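PDB 3O6U: FMN-binding domain-containing protein from Clostridium perfringens, which is of unknown function but probably binds FMN. Local coordinates for residues A12-D15 with Y19-K22; K36-N41 with M47-K52. All blocks are in the same frame, centred on the assembly; numbering follows the deposited sequence.

Contact 1 (A12-D15 with Y19-K22); sequences AKAD and YKAK
Asp-15 OD1 takes two backbone N-H groups, that of Tyr-19 across the contact and that of His-17 within the loop. The bond from Tyr-19 N to Asp-15 OD1 is 3.2 Å long and fairly straight. The donor stands above the carboxylate plane rather than in it. The Asp-15 side chain reaches this place because CG lies between its own backbone N and carbonyl carbon (chi1 65°). That folds the carboxylate back over the start of the strand.

The backbone supplies the companion bond. Asp-15 N donates to Tyr-19 O at 2.8 Å, and the N-H...O angle is 170°. The same oxygen meets Ala-14 CA at 3.4 Å in a CA-H...O contact. Asp-15 and Tyr-19 are therefore joined twice, once by main chain alone and once through the carboxylate.

The two side chains then run alongside each other and point the same way. Asp-15 OD1 lies near the plane of the Tyr-19 ring, at its edge. Carboxylate and ring planes are 78° apart. The ring continues away from the loop, where it meets Tyr-54 and makes a cation-pi contact with Lys-48.

Lys-20 fills the other part of the contact with its aliphatic chain. It is extended beyond CG and runs along the loop backbone. Its CG comes within 3.6 Å of Ala-14 N, and its CE lies 4.0 Å from Lys-13 CA. The ammonium group has a long, weak ion pair with Glu-10.

The contact lies at the surface, where residues 12-18 connect the antiparallel strands 5-11 and 19-27. The Asp-15 to His-17 bond makes an Asx turn in this beta-hairpin connection, and the paired bonds to Tyr-19 close it at the entry to the second strand.

Contact 2 (K36-N41 with M47-K52); sequences KYNEFN and MKREDK
Glu-39 and Lys-48 form a buried salt bridge, with Lys-48 NZ 2.8 Å from Glu-39 OE1. The lysine nitrogen comes from above the carboxylate plane, 50° out of it. Lys-48 starts with CG anti to its backbone N (chi1 -156°) and bends at chi3. This course brings CD over Glu-39 CB, 3.9 Å away, before the ammonium turns to the acid.

The Glu-39 carboxylate has further partners. OE1 is hydrogen-bonded to Tyr-69 and OE2 to Ser-94. Tyr-37 OH donates to the anti lone pair of Glu-39 OE2, at 2.9 Å. These bonds hold both oxygens, and the nearby lysine probably helps to stabilise a negative charge on the acid.

The backbones meet at a single beta bridge between Phe-40 and Met-47. Lys-48 N donates to Glu-39 O at 3.1 Å. Glu-39 O also accepts a hydrogen bond from a water, which in turn accepts from Arg-49 N.

Met-47, modelled as selenomethionine, is bent at chi2 and chi3. The bends lay its SE against the strand, 3.6 Å from Asn-38 CB and 3.8 Å from Phe-40 CB. Towards the Phe-40 ring it makes an oblique Met-aromatic contact. That ring leads away from 47-52, and CB is the part of Phe-40 left against SE.

Arg-49 is also bent, and returns to the strand beside Asn-38, its side chain crossing that of the asparagine at about a right angle. Tyr-37 O lies at the edge of its guanidinium, near the plane. NH1 makes salt bridges with Glu-70 and Glu-74 of helix 66-80.

The contact folds the connection after strand 32-41 back onto that strand through a short 3-10 turn at 48-50, which leads to an Asp-51 N-cap on helix 52-62.

Overall arrangement
The contacts are in series along the chain, and their centres are 11 Å apart. They meet in the sheet, where strands 19-27 and 32-41 are antiparallel neighbours. Probable hydrogen bonds join Lys-20 N to Phe-40 O (2.7 Å) and Lys-22 N to Asn-38 O (2.9 Å). Tyr-19 CD1 also packs 3.5 Å from Phe-40 C. Lys-48 links the two further through its cation-pi contact with Tyr-19. Contact 1 is at the surface, whereas contact 2 is buried and reaches helix 66-80. Both involve the region assigned to the FMN-binding family, but neither can be placed in a flavin site from its geometry.

Contact 1 (A12-D15 with Y19-K22)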
loop_
_atom_site.group_PDB
_atom_site.type_symbol
_atom_site.label_atom_id
_atom_site.label_comp_id
_atom_site.label_asym_id
_atom_site.label_seq_id
_atom_site.Cartn_x
_atom_site.Cartn_y
_atom_site.Cartn_z
ATOM N N ALA A 12 4.727 -1.978 -10.959
ATOM C CA ALA A 12 5.657 -2.473 -11.976
ATOM C C ALA A 12 6.873 -1.598 -12.204
ATOM O O ALA A 12 7.958 -2.091 -12.530
ATOM C CB ALA A 12 4.921 -2.685 -13.284
ATOM N N LYS A 13 6.677 -0.295 -12.033
ATOM C CA LYS A 13 7.746 0.674 -12.210
ATOM C C LYS A 13 7.606 1.878 -11.295
ATOM O O LYS A 13 6.502 2.223 -10.851
ATOM C CB LYS A 13 7.774 1.151 -13.667
ATOM C CG LYS A 13 6.421 1.547 -14.215
ATOM C CD LYS A 13 6.389 1.459 -15.755
ATOM C CE LYS A 13 5.899 0.093 -16.283
ATOM N NZ LYS A 13 6.935 -0.970 -16.172
ATOM N N ALA A 14 8.739 2.500 -11.007
ATOM C CA ALA A 14 8.781 3.697 -10.197
ATOM C C ALA A 14 7.925 4.780 -10.857
ATOM O O ALA A 14 7.839 4.845 -12.082
ATOM C CB ALA A 14 10.217 4.197 -10.110
ATOM N N ASP A 15 7.285 5.609 -10.038
ATOM C CA ASP A 15 6.510 6.725 -10.563
ATOM C C ASP A 15 7.452 7.872 -11.031
ATOM O O ASP A 15 8.673 7.695 -11.139
ATOM C CB ASP A 15 5.479 7.235 -9.528
ATOM C CG ASP A 15 6.113 7.832 -8.273
ATOM O OD1 ASP A 15 7.294 8.244 -8.301
ATOM O OD2 ASP A 15 5.408 7.913 -7.242
ATOM N N TYR A 19 9.666 6.647 -6.914
ATOM C CA TYR A 19 9.142 5.760 -5.886
ATOM C C TYR A 19 8.250 4.662 -6.402
ATOM O O TYR A 19 7.432 4.871 -7.300
ATOM C CB TYR A 19 8.310 6.525 -4.866
ATOM C CG TYR A 19 9.101 7.515 -4.096
ATOM C CD1 TYR A 19 9.882 7.119 -3.016
ATOM C CD2 TYR A 19 9.073 8.863 -4.448
ATOM C CE1 TYR A 19 10.621 8.048 -2.298
ATOM C CE2 TYR A 19 9.794 9.799 -3.750
ATOM C CZ TYR A 19 10.567 9.393 -2.674
ATOM O OH TYR A 19 11.277 10.353 -1.981
ATOM N N LYS A 20 8.442 3.477 -5.844
ATOM C CA LYS A 20 7.556 2.364 -6.134
ATOM C C LYS A 20 6.717 2.158 -4.874
ATOM O O LYS A 20 7.000 2.728 -3.816
ATOM C CB LYS A 20 8.323 1.081 -6.391
ATOM C CG LYS A 20 8.949 1.013 -7.749
ATOM C CD LYS A 20 9.746 -0.261 -7.877
ATOM C CE LYS A 20 10.316 -0.408 -9.276
ATOM N NZ LYS A 20 11.076 -1.687 -9.410
ATOM N N ALA A 21 5.667 1.355 -4.994
ATOM C CA ALA A 21 4.871 1.030 -3.815
ATOM C C ALA A 21 4.590 -0.479 -3.704
ATOM O O ALA A 21 4.324 -1.187 -4.689
ATOM C CB ALA A 21 3.594 1.853 -3.757
ATOM N N LYS A 22 4.636 -0.929 -2.460
ATOM C CA LYS A 22 4.502 -2.317 -2.102
ATOM C C LYS A 22 3.408 -2.523 -1.066
ATOM O O LYS A 22 3.321 -1.768 -0.099
ATOM C CB LYS A 22 5.845 -2.751 -1.495
ATOM C CG LYS A 22 6.211 -4.181 -1.716
ATOM C CD LYS A 22 7.422 -4.553 -0.902
ATOM C CE LYS A 22 7.538 -6.062 -0.798
ATOM N NZ LYS A 22 8.953 -6.517 -0.816
#

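Contact 2 (K36-N41 with M47-K52)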
loop_
_atom_site.group_PDB
_atom_site.type_symbol
_atom_site.label_atom_id
_atom_site.label_comp_id
_atom_site.label_asym_id
_atom_site.label_seq_id
_atom_site.Cartn_x
_atom_site.Cartn_y
_atom_site.Cartn_z
ATOM N N LYS A 36 0.962 -4.436 5.308
ATOM C CA LYS A 36 2.164 -3.584 5.254
ATOM C C LYS A 36 2.285 -2.836 3.932
ATOM O O LYS A 36 2.457 -3.433 2.870
ATOM C CB LYS A 36 3.444 -4.409 5.516
ATOM C CG LYS A 36 4.728 -3.554 5.643
ATOM C CD LYS A 36 5.734 -4.147 6.652
ATOM C CE LYS A 36 7.169 -4.278 6.100
ATOM N NZ LYS A 36 7.843 -2.988 5.733
ATOM N N TYR A 37 2.183 -1.516 3.993
ATOM C CA TYR A 37 2.265 -0.724 2.774
ATOM C C TYR A 37 3.375 0.319 2.817
ATOM O O TYR A 37 3.434 1.132 3.729
ATOM C CB TYR A 37 0.912 -0.037 2.498
ATOM C CG TYR A 37 0.930 0.967 1.367
ATOM C CD1 TYR A 37 0.853 0.554 0.039
ATOM C CD2 TYR A 37 1.023 2.333 1.626
ATOM C CE1 TYR A 37 0.870 1.480 -1.007
ATOM C CE2 TYR A 37 1.045 3.264 0.589
ATOM C CZ TYR A 37 0.963 2.832 -0.724
ATOM O OH TYR A 37 0.974 3.743 -1.754
ATOM N N ASN A 38 4.239 0.292 1.811
ATOM C CA ASN A 38 5.329 1.238 1.722
ATOM C C ASN A 38 5.610 1.807 0.348
ATOM O O ASN A 38 5.690 1.064 -0.635
ATOM C CB ASN A 38 6.650 0.595 2.169
ATOM C CG ASN A 38 6.707 0.322 3.642
ATOM O OD1 ASN A 38 6.863 1.236 4.449
ATOM N ND2 ASN A 38 6.573 -0.940 4.008
ATOM N N GLU A 39 5.717 3.136 0.294
ATOM C CA GLU A 39 6.212 3.804 -0.905
ATOM C C GLU A 39 7.739 3.829 -0.615
ATOM O O GLU A 39 8.173 3.950 0.529
ATOM C CB GLU A 39 5.608 5.182 -1.062
ATOM C CG GLU A 39 4.097 5.056 -1.341
ATOM C CD GLU A 39 3.325 6.348 -1.132
ATOM O OE1 GLU A 39 3.948 7.373 -0.781
ATOM O OE2 GLU A 39 2.085 6.340 -1.320
ATOM N N PHE A 40 8.547 3.687 -1.647
ATOM C CA PHE A 40 9.983 3.551 -1.421
ATOM C C PHE A 40 10.772 3.745 -2.697
ATOM O O PHE A 40 10.255 3.600 -3.798
ATOM C CB PHE A 40 10.260 2.153 -0.821
ATOM C CG PHE A 40 10.020 1.009 -1.781
ATOM C CD1 PHE A 40 11.074 0.469 -2.524
ATOM C CD2 PHE A 40 8.744 0.471 -1.946
ATOM C CE1 PHE A 40 10.863 -0.592 -3.419
ATOM C CE2 PHE A 40 8.528 -0.584 -2.837
ATOM C CZ PHE A 40 9.591 -1.113 -3.575
ATOM N N ASN A 41 12.043 4.055 -2.537
ATOM C CA ASN A 41 12.869 4.327 -3.691
ATOM C C ASN A 41 13.245 3.034 -4.397
ATOM O O ASN A 41 13.863 2.146 -3.805
ATOM C CB ASN A 41 14.092 5.137 -3.237
ATOM C CG ASN A 41 15.027 5.479 -4.367
ATOM O OD1 ASN A 41 15.864 4.667 -4.763
ATOM N ND2 ASN A 41 14.886 6.684 -4.905
HETATM N N MSE A 47 12.733 3.833 2.413
HETATM C CA MSE A 47 11.318 3.995 2.717
HETATM C C MSE A 47 10.944 5.480 2.859
HETATM O O MSE A 47 11.601 6.245 3.562
HETATM C CB MSE A 47 11.027 3.267 4.016
HETATM C CG MSE A 47 11.414 1.790 3.940
HETATM SE SE MSE A 47 10.256 0.807 2.680
HETATM C CE MSE A 47 11.508 -0.476 1.891
ATOM N N LYS A 48 9.885 5.878 2.179
ATOM C CA LYS A 48 9.382 7.248 2.219
ATOM C C LYS A 48 8.903 7.669 3.620
ATOM O O LYS A 48 9.014 8.833 3.996
ATOM C CB LYS A 48 8.214 7.367 1.241
ATOM C CG LYS A 48 7.945 8.749 0.719
ATOM C CD LYS A 48 6.665 8.774 -0.093
ATOM C CE LYS A 48 6.899 9.201 -1.532
ATOM N NZ LYS A 48 5.692 8.900 -2.386
ATOM N N ARG A 49 8.392 6.728 4.408
ATOM C CA ARG A 49 7.874 7.116 5.713
ATOM C C ARG A 49 8.963 7.347 6.741
ATOM O O ARG A 49 8.695 7.820 7.847
ATOM C CB ARG A 49 6.806 6.111 6.182
ATOM C CG ARG A 49 7.242 4.953 7.053
ATOM C CD ARG A 49 6.357 3.786 6.654
ATOM N NE ARG A 49 5.794 3.050 7.767
ATOM C CZ ARG A 49 4.772 2.204 7.661
ATOM N NH1 ARG A 49 4.190 1.981 6.484
ATOM N NH2 ARG A 49 4.324 1.592 8.746
ATOM N N GLU A 50 10.196 7.033 6.340
ATOM C CA GLU A 50 11.365 7.258 7.176
ATOM C C GLU A 50 12.069 8.549 6.752
ATOM O O GLU A 50 13.014 8.976 7.405
ATOM C CB GLU A 50 12.346 6.094 7.061
ATOM C CG GLU A 50 11.862 4.806 7.722
ATOM C CD GLU A 50 12.870 3.672 7.572
ATOM O OE1 GLU A 50 14.033 3.946 7.208
ATOM O OE2 GLU A 50 12.512 2.503 7.822
ATOM N N ASP A 51 11.611 9.176 5.669
ATOM C CA ASP A 51 12.248 10.407 5.198
ATOM C C ASP A 51 11.670 11.676 5.833
ATOM O O ASP A 51 10.608 12.155 5.448
ATOM C CB ASP A 51 12.167 10.503 3.666
ATOM C CG ASP A 51 12.834 11.758 3.118
ATOM O OD1 ASP A 51 12.949 12.762 3.846
ATOM O OD2 ASP A 51 13.225 11.761 1.938
ATOM N N LYS A 52 12.399 12.213 6.804
ATOM C CA LYS A 52 12.022 13.421 7.534
ATOM C C LYS A 52 11.678 14.629 6.668
ATOM O O LYS A 52 10.596 15.205 6.810
ATOM C CB LYS A 52 13.153 13.815 8.480
ATOM C CG LYS A 52 12.751 14.698 9.635
ATOM C CD LYS A 52 13.947 14.895 10.548
ATOM C CE LYS A 52 13.578 15.718 11.750
ATOM N NZ LYS A 52 12.669 16.813 11.356
HETATM O O HOH W 1 7.117 4.177 3.016
#